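Local coordinates for protein LYND (Lyngbya aestuarii, PDB 4V1T) that probably catalyses the ATP-dependent cyclodehydration of cysteine side chains in cyanobactin precursor peptides to thiazolines, as a YcaO-family heterocyclase, at residues Glu349-Lys354 / Gly420-Val425; Arg344-Glu349 / Ala534-Glu539; Ile304-Ser309 / Tyr355-Ser360. All coordinates share one frame; numbering follows the deposited sequence.

Interaction 1: Glu349-Lys354 / Gly420-Val425. With MG (magnesium ion), chain M; ADP (adenosine-5'-diphosphate), chain L.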
loop_
_atom_site.group_PDB
_atom_site.type_symbol
_atom_site.label_atom_id
_atom_site.label_comp_id
_atom_site.label_asym_id
_atom_site.label_seq_id
_atom_site.Cartn_x
_atom_site.Cartn_y
_atom_site.Cartn_z
ATOM N N GLU B 349 -5.244 -5.909 9.892
ATOM C CA GLU B 349 -4.995 -5.910 8.457
ATOM C C GLU B 349 -6.265 -6.230 7.670
ATOM O O GLU B 349 -6.485 -5.693 6.587
ATOM C CB GLU B 349 -3.882 -6.904 8.108
ATOM C CG GLU B 349 -2.515 -6.495 8.643
ATOM C CD GLU B 349 -2.035 -7.348 9.803
ATOM O OE1 GLU B 349 -2.796 -7.552 10.769
ATOM O OE2 GLU B 349 -0.880 -7.807 9.755
ATOM N N GLN B 350 -7.095 -7.114 8.208
ATOM C CA GLN B 350 -8.397 -7.379 7.613
ATOM C C GLN B 350 -9.266 -6.124 7.703
ATOM O O GLN B 350 -9.893 -5.727 6.721
ATOM C CB GLN B 350 -9.092 -8.548 8.319
ATOM C CG GLN B 350 -10.520 -8.807 7.857
ATOM C CD GLN B 350 -10.617 -9.254 6.414
ATOM O OE1 GLN B 350 -10.118 -8.598 5.507
ATOM N NE2 GLN B 350 -11.268 -10.387 6.194
ATOM N N THR B 351 -9.296 -5.511 8.882
ATOM C CA THR B 351 -10.093 -4.291 9.114
ATOM C C THR B 351 -9.702 -3.217 8.108
ATOM O O THR B 351 -10.559 -2.595 7.486
ATOM C CB THR B 351 -9.887 -3.754 10.536
ATOM O OG1 THR B 351 -10.213 -4.777 11.485
ATOM C CG2 THR B 351 -10.758 -2.505 10.799
ATOM N N VAL B 352 -8.399 -3.020 7.936
ATOM C CA VAL B 352 -7.911 -2.009 7.010
ATOM C C VAL B 352 -8.366 -2.367 5.601
ATOM O O VAL B 352 -9.008 -1.568 4.933
ATOM C CB VAL B 352 -6.377 -1.869 7.079
ATOM C CG1 VAL B 352 -5.833 -1.125 5.864
ATOM C CG2 VAL B 352 -5.981 -1.117 8.341
ATOM N N GLN B 353 -8.088 -3.592 5.171
ATOM C CA GLN B 353 -8.436 -4.006 3.808
ATOM C C GLN B 353 -9.912 -3.790 3.476
ATOM O O GLN B 353 -10.249 -3.297 2.402
ATOM C CB GLN B 353 -8.092 -5.473 3.569
ATOM C CG GLN B 353 -8.483 -5.927 2.168
ATOM C CD GLN B 353 -7.852 -7.231 1.761
ATOM O OE1 GLN B 353 -6.861 -7.664 2.343
ATOM N NE2 GLN B 353 -8.421 -7.866 0.746
ATOM N N LYS B 354 -10.783 -4.162 4.404
ATOM C CA LYS B 354 -12.221 -4.087 4.178
ATOM C C LYS B 354 -12.689 -2.641 4.013
ATOM O O LYS B 354 -13.700 -2.385 3.358
ATOM C CB LYS B 354 -12.967 -4.755 5.338
ATOM C CG LYS B 354 -14.474 -4.888 5.128
ATOM C CD LYS B 354 -15.091 -5.832 6.152
ATOM C CE LYS B 354 -16.609 -5.811 6.096
ATOM N NZ LYS B 354 -17.211 -6.473 7.287
ATOM N N GLY B 420 -6.035 4.448 13.418
ATOM C CA GLY B 420 -6.224 5.748 12.784
ATOM C C GLY B 420 -7.398 5.749 11.824
ATOM O O GLY B 420 -8.210 6.670 11.808
ATOM N N LEU B 421 -7.488 4.706 11.013
ATOM C CA LEU B 421 -8.570 4.585 10.044
ATOM C C LEU B 421 -9.929 4.525 10.744
ATOM O O LEU B 421 -10.869 5.214 10.361
ATOM C CB LEU B 421 -8.375 3.338 9.176
ATOM C CG LEU B 421 -9.538 2.963 8.248
ATOM C CD1 LEU B 421 -9.819 4.060 7.241
ATOM C CD2 LEU B 421 -9.226 1.661 7.542
ATOM N N CYS B 422 -10.017 3.695 11.773
ATOM C CA CYS B 422 -11.280 3.459 12.455
ATOM C C CYS B 422 -11.711 4.644 13.318
ATOM O O CYS B 422 -12.907 4.853 13.510
ATOM C CB CYS B 422 -11.195 2.182 13.296
ATOM S SG CYS B 422 -11.023 0.673 12.294
ATOM N N GLU B 423 -10.763 5.431 13.818
ATOM C CA GLU B 423 -11.131 6.646 14.554
ATOM C C GLU B 423 -11.721 7.663 13.601
ATOM O O GLU B 423 -12.677 8.361 13.927
ATOM C CB GLU B 423 -9.928 7.268 15.285
ATOM C CG GLU B 423 -10.328 8.011 16.561
ATOM C CD GLU B 423 -9.218 8.862 17.155
ATOM O OE1 GLU B 423 -8.760 9.821 16.489
ATOM O OE2 GLU B 423 -8.815 8.578 18.303
ATOM N N ALA B 424 -11.150 7.747 12.406
ATOM C CA ALA B 424 -11.633 8.707 11.414
ATOM C C ALA B 424 -13.079 8.368 11.000
ATOM O O ALA B 424 -13.925 9.253 10.871
ATOM C CB ALA B 424 -10.708 8.734 10.214
ATOM N N VAL B 425 -13.360 7.080 10.816
ATOM C CA VAL B 425 -14.710 6.633 10.487
ATOM C C VAL B 425 -15.638 6.767 11.698
ATOM O O VAL B 425 -16.826 7.039 11.554
ATOM C CB VAL B 425 -14.714 5.175 9.994
ATOM C CG1 VAL B 425 -16.134 4.692 9.743
ATOM C CG2 VAL B 425 -13.885 5.045 8.730
HETATM MG MG MG M . -7.570 8.648 19.868
HETATM P PB ADP L . -8.789 6.126 21.445
HETATM O O1B ADP L . -10.240 6.228 21.842
HETATM O O2B ADP L . -7.833 6.269 22.593
HETATM O O3B ADP L . -8.459 6.971 20.252
HETATM P PA ADP L . -7.758 3.956 19.806
HETATM O O1A ADP L . -7.219 2.622 20.254
HETATM O O2A ADP L . -6.792 4.995 19.265
HETATM O O3A ADP L . -8.664 4.574 20.997
HETATM O "O5'" ADP L . -8.867 3.677 18.690
HETATM C "C5'" ADP L . -9.401 4.726 17.907
HETATM C "C4'" ADP L . -10.720 4.249 17.320
HETATM O "O4'" ADP L . -10.490 3.229 16.350
HETATM C "C3'" ADP L . -11.612 3.626 18.379
HETATM O "O3'" ADP L . -12.959 3.969 18.077
HETATM C "C2'" ADP L . -11.438 2.133 18.236
HETATM O "O2'" ADP L . -12.639 1.411 18.521
HETATM C "C1'" ADP L . -11.067 1.991 16.773
HETATM N N9 ADP L . -10.125 0.866 16.569
HETATM C C8 ADP L . -8.864 0.773 17.042
HETATM N N7 ADP L . -8.292 -0.391 16.646
HETATM C C5 ADP L . -9.194 -1.051 15.906
HETATM C C6 ADP L . -9.235 -2.340 15.187
HETATM N N6 ADP L . -8.148 -3.143 15.205
HETATM N N1 ADP L . -10.371 -2.671 14.536
HETATM C C2 ADP L . -11.447 -1.863 14.526
HETATM N N3 ADP L . -11.476 -0.672 15.161
HETATM C C4 ADP L . -10.405 -0.223 15.857
HETATM O O HOH W 1 -5.982 8.535 21.140
HETATM O O HOH W 2 -6.517 7.269 18.380
HETATM O O HOH W 3 -6.978 10.051 18.514
#

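Interaction 2: Arg344-Glu349 / Ala534-Glu539. With ADP (adenosine-5'-diphosphate), chain L.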
loop_
_atom_site.group_PDB
_atom_site.type_symbol
_atom_site.label_atom_id
_atom_site.label_comp_id
_atom_site.label_asym_id
_atom_site.label_seq_id
_atom_site.Cartn_x
_atom_site.Cartn_y
_atom_site.Cartn_z
ATOM N N ARG B 344 -10.339 -8.119 20.178
ATOM C CA ARG B 344 -11.022 -7.866 18.897
ATOM C C ARG B 344 -11.258 -9.159 18.119
ATOM O O ARG B 344 -10.607 -10.176 18.360
ATOM C CB ARG B 344 -10.277 -6.857 18.017
ATOM C CG ARG B 344 -9.875 -5.584 18.741
ATOM C CD ARG B 344 -10.212 -4.357 17.920
ATOM N NE ARG B 344 -9.815 -3.123 18.602
ATOM C CZ ARG B 344 -10.595 -2.052 18.771
ATOM N NH1 ARG B 344 -11.843 -2.019 18.303
ATOM N NH2 ARG B 344 -10.119 -0.991 19.410
ATOM N N GLY B 345 -12.205 -9.100 17.185
ATOM C CA GLY B 345 -12.684 -10.277 16.485
ATOM C C GLY B 345 -11.959 -10.574 15.188
ATOM O O GLY B 345 -12.106 -11.655 14.637
ATOM N N THR B 346 -11.185 -9.617 14.686
ATOM C CA THR B 346 -10.416 -9.830 13.474
ATOM C C THR B 346 -9.092 -9.082 13.539
ATOM O O THR B 346 -8.860 -8.299 14.449
ATOM C CB THR B 346 -11.203 -9.392 12.225
ATOM O OG1 THR B 346 -10.531 -9.859 11.043
ATOM C CG2 THR B 346 -11.353 -7.885 12.173
ATOM N N THR B 347 -8.226 -9.346 12.567
ATOM C CA THR B 347 -6.909 -8.729 12.507
ATOM C C THR B 347 -7.027 -7.296 12.006
ATOM O O THR B 347 -7.918 -6.989 11.214
ATOM C CB THR B 347 -5.961 -9.494 11.568
ATOM O OG1 THR B 347 -6.441 -9.407 10.221
ATOM C CG2 THR B 347 -5.871 -10.952 11.971
ATOM N N PRO B 348 -6.111 -6.421 12.441
ATOM C CA PRO B 348 -6.166 -5.033 11.971
ATOM C C PRO B 348 -5.916 -4.918 10.472
ATOM O O PRO B 348 -6.348 -3.949 9.845
ATOM C CB PRO B 348 -5.065 -4.334 12.785
ATOM C CG PRO B 348 -4.147 -5.422 13.199
ATOM C CD PRO B 348 -4.996 -6.647 13.375
ATOM N N GLU B 349 -5.244 -5.909 9.892
ATOM C CA GLU B 349 -4.995 -5.910 8.457
ATOM C C GLU B 349 -6.265 -6.230 7.670
ATOM O O GLU B 349 -6.485 -5.693 6.587
ATOM C CB GLU B 349 -3.882 -6.904 8.108
ATOM C CG GLU B 349 -2.515 -6.495 8.643
ATOM C CD GLU B 349 -2.035 -7.348 9.803
ATOM O OE1 GLU B 349 -2.796 -7.552 10.769
ATOM O OE2 GLU B 349 -0.880 -7.807 9.755
ATOM N N ALA B 534 -15.639 2.700 17.503
ATOM C CA ALA B 534 -15.897 1.888 16.326
ATOM C C ALA B 534 -15.385 0.475 16.544
ATOM O O ALA B 534 -14.585 0.239 17.447
ATOM C CB ALA B 534 -15.248 2.503 15.102
ATOM N N GLY B 535 -15.842 -0.456 15.712
ATOM C CA GLY B 535 -15.411 -1.840 15.820
ATOM C C GLY B 535 -15.902 -2.660 14.655
ATOM O O GLY B 535 -16.794 -2.240 13.924
ATOM N N ASN B 536 -15.325 -3.844 14.495
ATOM C CA ASN B 536 -15.719 -4.742 13.429
ATOM C C ASN B 536 -17.107 -5.314 13.668
ATOM O O ASN B 536 -17.765 -5.769 12.736
ATOM C CB ASN B 536 -14.688 -5.860 13.278
ATOM C CG ASN B 536 -13.321 -5.333 12.881
ATOM O OD1 ASN B 536 -13.043 -5.126 11.701
ATOM N ND2 ASN B 536 -12.462 -5.106 13.870
ATOM N N THR B 537 -17.537 -5.288 14.927
ATOM C CA THR B 537 -18.878 -5.698 15.303
ATOM C C THR B 537 -19.451 -4.676 16.279
ATOM O O THR B 537 -18.715 -3.865 16.827
ATOM C CB THR B 537 -18.886 -7.080 15.971
ATOM O OG1 THR B 537 -18.382 -6.964 17.305
ATOM C CG2 THR B 537 -18.031 -8.079 15.197
ATOM N N LEU B 538 -20.758 -4.730 16.502
ATOM C CA LEU B 538 -21.412 -3.849 17.460
ATOM C C LEU B 538 -20.859 -4.060 18.854
ATOM O O LEU B 538 -20.572 -3.107 19.561
ATOM C CB LEU B 538 -22.931 -4.084 17.484
ATOM C CG LEU B 538 -23.792 -3.326 16.479
ATOM C CD1 LEU B 538 -25.240 -3.775 16.616
ATOM C CD2 LEU B 538 -23.668 -1.816 16.661
ATOM N N GLU B 539 -20.724 -5.321 19.250
ATOM C CA GLU B 539 -20.323 -5.634 20.624
ATOM C C GLU B 539 -18.867 -5.250 20.855
ATOM O O GLU B 539 -18.465 -4.964 21.978
ATOM C CB GLU B 539 -20.575 -7.108 20.970
ATOM C CG GLU B 539 -20.527 -8.087 19.810
ATOM C CD GLU B 539 -21.812 -8.131 18.999
ATOM O OE1 GLU B 539 -22.889 -8.270 19.599
ATOM O OE2 GLU B 539 -21.736 -8.015 17.756
HETATM P PB ADP L . -8.789 6.126 21.445
HETATM O O1B ADP L . -10.240 6.228 21.842
HETATM O O2B ADP L . -7.833 6.269 22.593
HETATM O O3B ADP L . -8.459 6.971 20.252
HETATM P PA ADP L . -7.758 3.956 19.806
HETATM O O1A ADP L . -7.219 2.622 20.254
HETATM O O2A ADP L . -6.792 4.995 19.265
HETATM O O3A ADP L . -8.664 4.574 20.997
HETATM O "O5'" ADP L . -8.867 3.677 18.690
HETATM C "C5'" ADP L . -9.401 4.726 17.907
HETATM C "C4'" ADP L . -10.720 4.249 17.320
HETATM O "O4'" ADP L . -10.490 3.229 16.350
HETATM C "C3'" ADP L . -11.612 3.626 18.379
HETATM O "O3'" ADP L . -12.959 3.969 18.077
HETATM C "C2'" ADP L . -11.438 2.133 18.236
HETATM O "O2'" ADP L . -12.639 1.411 18.521
HETATM C "C1'" ADP L . -11.067 1.991 16.773
HETATM N N9 ADP L . -10.125 0.866 16.569
HETATM C C8 ADP L . -8.864 0.773 17.042
HETATM N N7 ADP L . -8.292 -0.391 16.646
HETATM C C5 ADP L . -9.194 -1.051 15.906
HETATM C C6 ADP L . -9.235 -2.340 15.187
HETATM N N6 ADP L . -8.148 -3.143 15.205
HETATM N N1 ADP L . -10.371 -2.671 14.536
HETATM C C2 ADP L . -11.447 -1.863 14.526
HETATM N N3 ADP L . -11.476 -0.672 15.161
HETATM C C4 ADP L . -10.405 -0.223 15.857
HETATM O O HOH W 4 -9.128 -5.683 13.843
#

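Interaction 3: Ile304-Ser309 / Tyr355-Ser360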
loop_
_atom_site.group_PDB
_atom_site.type_symbol
_atom_site.label_atom_id
_atom_site.label_comp_id
_atom_site.label_asym_id
_atom_site.label_seq_id
_atom_site.Cartn_x
_atom_site.Cartn_y
_atom_site.Cartn_z
ATOM N N ILE B 304 -13.663 5.103 -5.083
ATOM C CA ILE B 304 -14.854 4.263 -5.133
ATOM C C ILE B 304 -16.087 5.011 -4.632
ATOM O O ILE B 304 -16.111 5.476 -3.504
ATOM C CB ILE B 304 -14.698 2.991 -4.281
ATOM C CG1 ILE B 304 -13.441 2.203 -4.678
ATOM C CG2 ILE B 304 -15.942 2.102 -4.409
ATOM C CD1 ILE B 304 -13.617 1.308 -5.884
ATOM N N LEU B 305 -17.118 5.086 -5.459
ATOM C CA LEU B 305 -18.394 5.652 -5.052
ATOM C C LEU B 305 -19.314 4.566 -4.511
ATOM O O LEU B 305 -19.742 3.681 -5.248
ATOM C CB LEU B 305 -19.073 6.364 -6.226
ATOM C CG LEU B 305 -20.503 6.847 -5.961
ATOM C CD1 LEU B 305 -20.521 7.878 -4.836
ATOM C CD2 LEU B 305 -21.123 7.422 -7.227
ATOM N N ILE B 306 -19.625 4.650 -3.224
ATOM C CA ILE B 306 -20.554 3.720 -2.610
ATOM C C ILE B 306 -21.978 4.221 -2.825
ATOM O O ILE B 306 -22.273 5.381 -2.599
ATOM C CB ILE B 306 -20.275 3.544 -1.099
ATOM C CG1 ILE B 306 -19.021 2.695 -0.879
ATOM C CG2 ILE B 306 -21.446 2.840 -0.401
ATOM C CD1 ILE B 306 -17.728 3.431 -1.089
ATOM N N LYS B 307 -22.851 3.337 -3.274
ATOM C CA LYS B 307 -24.272 3.644 -3.359
ATOM C C LYS B 307 -24.842 3.631 -1.947
ATOM O O LYS B 307 -24.862 2.598 -1.290
ATOM C CB LYS B 307 -24.985 2.624 -4.245
ATOM C CG LYS B 307 -26.502 2.760 -4.274
ATOM C CD LYS B 307 -27.111 1.712 -5.188
ATOM C CE LYS B 307 -28.388 1.114 -4.615
ATOM N NZ LYS B 307 -29.598 1.825 -5.090
ATOM N N ARG B 308 -25.293 4.792 -1.485
ATOM C CA ARG B 308 -25.810 4.926 -0.127
ATOM C C ARG B 308 -27.238 4.420 -0.059
ATOM O O ARG B 308 -28.121 4.924 -0.752
ATOM C CB ARG B 308 -25.729 6.387 0.341
ATOM C CG ARG B 308 -24.352 7.009 0.135
ATOM C CD ARG B 308 -24.297 8.445 0.633
ATOM N NE ARG B 308 -24.487 8.521 2.085
ATOM C CZ ARG B 308 -25.426 9.235 2.703
ATOM N NH1 ARG B 308 -26.293 9.968 2.018
ATOM N NH2 ARG B 308 -25.490 9.224 4.029
ATOM N N SER B 309 -27.471 3.423 0.782
ATOM C CA SER B 309 -28.809 2.830 0.924
ATOM C C SER B 309 -29.811 3.832 1.474
ATOM O O SER B 309 -31.005 3.734 1.190
ATOM C CB SER B 309 -28.769 1.608 1.841
ATOM O OG SER B 309 -27.674 0.771 1.517
ATOM N N TYR B 355 -11.955 -1.699 4.602
ATOM C CA TYR B 355 -12.404 -0.309 4.634
ATOM C C TYR B 355 -11.381 0.683 4.059
ATOM O O TYR B 355 -11.534 1.889 4.219
ATOM C CB TYR B 355 -12.777 0.073 6.072
ATOM C CG TYR B 355 -13.894 -0.779 6.646
ATOM C CD1 TYR B 355 -15.208 -0.603 6.236
ATOM C CD2 TYR B 355 -13.634 -1.762 7.591
ATOM C CE1 TYR B 355 -16.225 -1.392 6.740
ATOM C CE2 TYR B 355 -14.647 -2.557 8.100
ATOM C CZ TYR B 355 -15.942 -2.366 7.674
ATOM O OH TYR B 355 -16.962 -3.146 8.182
ATOM N N GLN B 356 -10.362 0.172 3.370
ATOM C CA GLN B 356 -9.377 1.014 2.675
ATOM C C GLN B 356 -10.053 1.995 1.740
ATOM O O GLN B 356 -9.634 3.149 1.637
ATOM C CB GLN B 356 -8.428 0.174 1.814
ATOM C CG GLN B 356 -7.570 -0.805 2.566
ATOM C CD GLN B 356 -6.582 -1.550 1.677
ATOM O OE1 GLN B 356 -5.517 -1.961 2.135
ATOM N NE2 GLN B 356 -6.936 -1.745 0.414
ATOM N N HIS B 357 -11.088 1.515 1.052
ATOM C CA HIS B 357 -11.791 2.299 0.034
ATOM C C HIS B 357 -12.408 3.583 0.586
ATOM O O HIS B 357 -12.709 4.512 -0.166
ATOM C CB HIS B 357 -12.880 1.447 -0.624
ATOM C CG HIS B 357 -13.903 0.927 0.334
ATOM N ND1 HIS B 357 -15.140 1.515 0.495
ATOM C CD2 HIS B 357 -13.871 -0.121 1.188
ATOM C CE1 HIS B 357 -15.826 0.849 1.405
ATOM N NE2 HIS B 357 -15.078 -0.149 1.840
ATOM N N LEU B 358 -12.603 3.629 1.901
ATOM C CA LEU B 358 -13.138 4.822 2.537
ATOM C C LEU B 358 -12.096 5.946 2.588
ATOM O O LEU B 358 -12.424 7.089 2.915
ATOM C CB LEU B 358 -13.632 4.488 3.939
ATOM C CG LEU B 358 -14.802 3.512 4.014
ATOM C CD1 LEU B 358 -15.164 3.273 5.475
ATOM C CD2 LEU B 358 -16.009 4.020 3.249
ATOM N N ILE B 359 -10.843 5.623 2.266
ATOM C CA ILE B 359 -9.787 6.644 2.218
ATOM C C ILE B 359 -9.795 7.335 0.861
ATOM O O ILE B 359 -9.351 6.772 -0.139
ATOM C CB ILE B 359 -8.383 6.051 2.483
ATOM C CG1 ILE B 359 -8.345 5.286 3.810
ATOM C CG2 ILE B 359 -7.338 7.162 2.521
ATOM C CD1 ILE B 359 -7.188 4.326 3.945
ATOM N N SER B 360 -10.308 8.555 0.842
ATOM C CA SER B 360 -10.387 9.351 -0.372
ATOM C C SER B 360 -10.897 10.747 -0.062
ATOM O O SER B 360 -11.964 10.895 0.534
ATOM C CB SER B 360 -11.325 8.699 -1.384
ATOM O OG SER B 360 -11.634 9.610 -2.426
HETATM O O HOH W 5 -12.111 4.813 -2.672
HETATM O O HOH W 6 -15.361 5.285 -0.900
#

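Interaction 1: Glu349-Lys354 / Gly420-Val425
Leu421 meets Val352 where helix 413-429 passes helix 348-355, the short axes inclined at 50° and 10.5 Å apart at their closest. With CG anti to the backbone N (chi1 171°), the Leu421 side chain reaches across the gap, and its CD2 methyl settles 3.9 Å from Val352 CA and 4.3 Å from Val352 CG2.

At Cys422 the contact passes from helix packing to nucleotide binding. SG touches Thr351 CG2 at 3.5 Å, and both lie against the same face of the ADP adenine, SG 3.2 Å from N3. The Thr351 methyl sits nearer the N1 side of the base, while its hydroxyl is hydrogen-bonded to Asn536 OD1 and Thr347 O. This part of helix 413-429 belongs to the YcaO ATP- and magnesium-binding fold, and neighbouring residues Cys422 and Glu423 serve the base, the ribose and, through magnesium, the phosphate.

Glu423 runs past the ribose as an extended chain. Its OE2 binds the magnesium ion at 2.0 Å. ADP O3B is a second ligand, 1.9 Å from the metal; three waters and one further ligand complete six. Ser407 N donates to OE1, which should fix the carboxylate's rotation, and one of the metal waters donates to ADP O2A at 2.5 Å.

Interaction 2: Arg344-Glu349 / Ala534-Glu539
Arg344 and Thr346 sit in an irregular loop that enters helix 348-355, facing Ala534 to Asn536, where strand 532-535 gives way to the turn before helix 538-561. Arg344 has a positive phi (84°), and no direct backbone hydrogen bond joins the two segments. Each helix begins with a threonine N-cap, Thr347 in one case and Thr537 in the other.

The Arg344 side chain bends at chi2 (-134°) and lays its guanidinium over the adenine, with ADP C5 3.3 Å from the guanidinium plane and over its centre. At the guanidinium edge, in plane, NH1 comes within 3.7 Å of Ala534 O. These elements form part of the nucleotide pocket of the YcaO fold: Ala534 uses the backbone at the end of its strand to read the ribose, its N donating to O3' at 3.0 Å and its O accepting from O2' at 2.5 Å.

Further out, the CG2 methyl of Thr346 lies over the face of the Asn536 amide, 3.3 Å from CG, the side chains crossing at about a right angle. Asn536 OD1 accepts from Thr351 OG1; ND2 has its main partner in Glu540 OE2 and bonds weakly to ADP N1. A water donates to Thr346 O at 2.7 Å and accepts from ADP N6 at 3.0 Å and, weakly, from Asn536 ND2, joining both segments to the base.

Interaction 3: Ile304-Ser309 / Tyr355-Ser360
His357 packs against Ile304 and Ile306, and its side chain crosses each of them at about a right angle. Ile306 comes at the edge of the imidazole: its CD1 methyl lies near the ring plane, 3.6 Å from ND1 and 4.1 Å from CE1. Ile304 keeps to the root of the same side chain, where its CG1 stands 4.2 Å from His357 CB. The ring owes its place to chi1 of 59°, which sets CG between the backbone N and the carbonyl carbon and swings the imidazole toward Ile306. Leu358, the next residue in the chain, puts CG over one ring face, displaced toward the rim, so two aliphatic side chains meet the imidazole from different directions.

The two backbones are joined through water. One molecule accepts from Ile304 N and donates to His357 O at 2.6 Å; a second donates to Ile304 O at 2.7 Å and to His357 O at 2.9 Å. A single carbonyl thus receives two hydrogen bonds, and both backbone polar groups of Ile304 are served, its O also by Thr363 OG1. The contact joins the end of edge strand 299-304, in the seven-stranded mixed sheet, and the loop after it to the turn that follows helix 348-355. Nearby, Ser360 OG is hydrogen-bonded to His303 ND1, and Arg308 reaches Asp724 in a salt bridge. Past Arg308 the chain leads to Cys311 and Cys314 of the zinc site; the zinc ion is about 9 Å from the Ile306 side chain.

The chemistry is divided: direct contact is apolar and made at a few atoms, whereas polar linkage between the segments runs through the waters. Because the contact buries ND1, which has no partner in the model, a doubly protonated imidazole would probably be disfavoured here.

How the interactions relate
Along the chain the segments run 304-309, 344-349, 349-354, 355-360, 420-425 and 534-539, so interaction 1 is nested within interaction 2, while interaction 3 alternates with both. Helix 348-355 and the turn after it run through all three. Interactions 1 and 2, with centres 9 Å apart, share Glu349 and approach the adenine from opposite faces, Cys422 and Thr351 on one, Arg344 on the other; both also touch the second subunit. Interaction 3 has its centre about 12 Å from that of interaction 1 and touches it where Leu358 packs on Val425 and Ile359 on Leu421; its centre is about 18 Å from that of interaction 2. The arrangement physically connects the seven-stranded sheet's edge, near the zinc site, with the YcaO nucleotide pocket.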